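Local atomic coordinates of CS1 fimbrial subunit A (Escherichia coli, PDB entry 4HJI), a protein that is the major pilin of CS1 fimbriae, surface filaments that let enterotoxigenic bacteria colonize the epithelium of specific host organs. Residues Asn62-Gly67 against Val118-Ser123. Sequence-based numbering, arbitrary orientation.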
loop_
_atom_site.group_PDB
_atom_site.type_symbol
_atom_site.label_atom_id
_atom_site.label_comp_id
_atom_site.label_asym_id
_atom_site.label_seq_id
_atom_site.Cartn_x
_atom_site.Cartn_y
_atom_site.Cartn_z
ATOM N N ASN A 62 -2.468 12.607 15.928
ATOM C CA ASN A 62 -2.510 13.482 17.097
ATOM C C ASN A 62 -3.230 14.807 16.848
ATOM O O ASN A 62 -3.236 15.664 17.725
ATOM C CB ASN A 62 -1.096 13.746 17.637
ATOM C CG ASN A 62 -0.292 14.696 16.769
ATOM O OD1 ASN A 62 -0.789 15.251 15.776
ATOM N ND2 ASN A 62 0.969 14.888 17.141
ATOM N N ASP A 63 -3.816 14.968 15.660
ATOM C CA ASP A 63 -4.644 16.133 15.353
ATOM C C ASP A 63 -5.758 15.773 14.377
ATOM O O ASP A 63 -5.543 15.635 13.163
ATOM C CB ASP A 63 -3.810 17.293 14.814
ATOM C CG ASP A 63 -4.601 18.603 14.736
ATOM O OD1 ASP A 63 -5.844 18.601 14.906
ATOM O OD2 ASP A 63 -3.973 19.656 14.506
ATOM N N SER A 64 -6.958 15.657 14.935
ATOM C CA SER A 64 -8.145 15.262 14.196
ATOM C C SER A 64 -8.688 16.360 13.267
ATOM O O SER A 64 -9.575 16.096 12.452
ATOM C CB SER A 64 -9.235 14.831 15.177
ATOM O OG SER A 64 -10.484 14.723 14.523
ATOM N N ASP A 65 -8.171 17.581 13.406
ATOM C CA ASP A 65 -8.514 18.680 12.502
ATOM C C ASP A 65 -7.746 18.594 11.193
ATOM O O ASP A 65 -8.168 19.169 10.186
ATOM C CB ASP A 65 -8.221 20.036 13.153
ATOM C CG ASP A 65 -9.326 20.494 14.088
ATOM O OD1 ASP A 65 -10.309 19.748 14.293
ATOM O OD2 ASP A 65 -9.208 21.619 14.617
ATOM N N LYS A 66 -6.609 17.909 11.226
ATOM C CA LYS A 66 -5.774 17.712 10.044
ATOM C C LYS A 66 -6.125 16.411 9.323
ATOM O O LYS A 66 -6.557 15.419 9.937
ATOM C CB LYS A 66 -4.283 17.698 10.423
ATOM C CG LYS A 66 -3.571 19.040 10.320
ATOM C CD LYS A 66 -4.216 20.092 11.184
ATOM C CE LYS A 66 -3.564 21.452 11.005
ATOM N NZ LYS A 66 -4.363 22.495 11.694
ATOM N N GLY A 67 -5.926 16.428 8.010
ATOM C CA GLY A 67 -6.018 15.235 7.193
ATOM C C GLY A 67 -4.663 14.568 7.098
ATOM O O GLY A 67 -3.768 14.815 7.929
ATOM N N VAL A 118 -6.541 10.053 24.135
ATOM C CA VAL A 118 -6.231 11.458 23.839
ATOM C C VAL A 118 -6.000 11.704 22.346
ATOM O O VAL A 118 -5.925 12.854 21.898
ATOM C CB VAL A 118 -5.001 11.940 24.639
ATOM C CG1 VAL A 118 -5.248 11.801 26.131
ATOM C CG2 VAL A 118 -3.763 11.158 24.254
ATOM N N ASN A 119 -5.871 10.622 21.587
ATOM C CA ASN A 119 -5.751 10.718 20.149
ATOM C C ASN A 119 -6.958 10.113 19.436
ATOM O O ASN A 119 -7.962 9.765 20.060
ATOM C CB ASN A 119 -4.416 10.124 19.702
ATOM C CG ASN A 119 -3.317 11.160 19.685
ATOM O OD1 ASN A 119 -2.274 10.970 19.072
ATOM N ND2 ASN A 119 -3.564 12.275 20.329
ATOM N N LYS A 120 -6.852 10.019 18.118
ATOM C CA LYS A 120 -7.998 9.932 17.256
ATOM C C LYS A 120 -7.720 8.886 16.199
ATOM O O LYS A 120 -6.592 8.783 15.709
ATOM C CB LYS A 120 -8.226 11.305 16.618
ATOM C CG LYS A 120 -8.778 12.348 17.591
ATOM C CD LYS A 120 -10.294 12.474 17.493
ATOM C CE LYS A 120 -10.827 13.729 18.168
ATOM N NZ LYS A 120 -10.218 13.994 19.501
ATOM N N VAL A 121 -8.731 8.079 15.890
ATOM C CA VAL A 121 -8.571 6.994 14.933
ATOM C C VAL A 121 -9.671 7.086 13.889
ATOM O O VAL A 121 -10.831 7.329 14.221
ATOM C CB VAL A 121 -8.567 5.562 15.584
ATOM C CG1 VAL A 121 -8.088 4.509 14.601
ATOM C CG2 VAL A 121 -7.794 5.527 16.891
ATOM N N SER A 122 -9.295 6.878 12.630
ATOM C CA SER A 122 -10.236 6.972 11.513
ATOM C C SER A 122 -11.160 5.760 11.474
ATOM O O SER A 122 -10.884 4.739 12.098
ATOM C CB SER A 122 -9.460 7.051 10.196
ATOM O OG SER A 122 -8.911 5.783 9.871
ATOM N N SER A 123 -12.264 5.866 10.738
ATOM C CA SER A 123 -13.018 4.677 10.375
ATOM C C SER A 123 -12.149 3.814 9.451
ATOM O O SER A 123 -11.113 4.260 8.958
ATOM C CB SER A 123 -14.313 5.069 9.658
ATOM O OG SER A 123 -14.001 5.865 8.536
#
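Ser64 lies against the aliphatic chain of Lys120 where the loop joining strands 49-61 and 68-80 of this immunoglobulin-like pilin fold passes the start of strand 119-131. That strand runs antiparallel to 49-61, and a backbone hydrogen bond between Lys120 and Thr61 places the loop beside it. The tight part is one carbon held along a chain: Ser64 CB is 3.5 Å from both CG and CD of Lys120, closer than usual van der Waals contact, and 3.6 Å from CE. The bend at chi2 (-97°) lays CD and CE alongside the serine methylene. Phe113 also touches Ser64.

Around Asn62 the contact is more open to solvent, and an amide oxygen replaces carbon on carbon: Asn119 OD1 lies 3.2 Å from CA of Asn62 and 3.3 Å from its CB. No hydrogen bond crosses between 62-67 and 118-123; Asn62 OD1 instead accepts one from NZ of Lys156. Asn119 ND2 donates to Val118 O, within 2° of its own amide plane but from above the carbonyl plane, a hydrogen bond that probably restrains the amide's rotation.

The loop has its own bracing, a type I turn from Asp63 to Lys66, closed by Lys66 N to Asp63 O at 3.2 Å and overlapped by an Asx turn. In the latter, Asp65 N reaches Asp63 OD1 at 3.0 Å, approaching from 41° above the carboxylate plane.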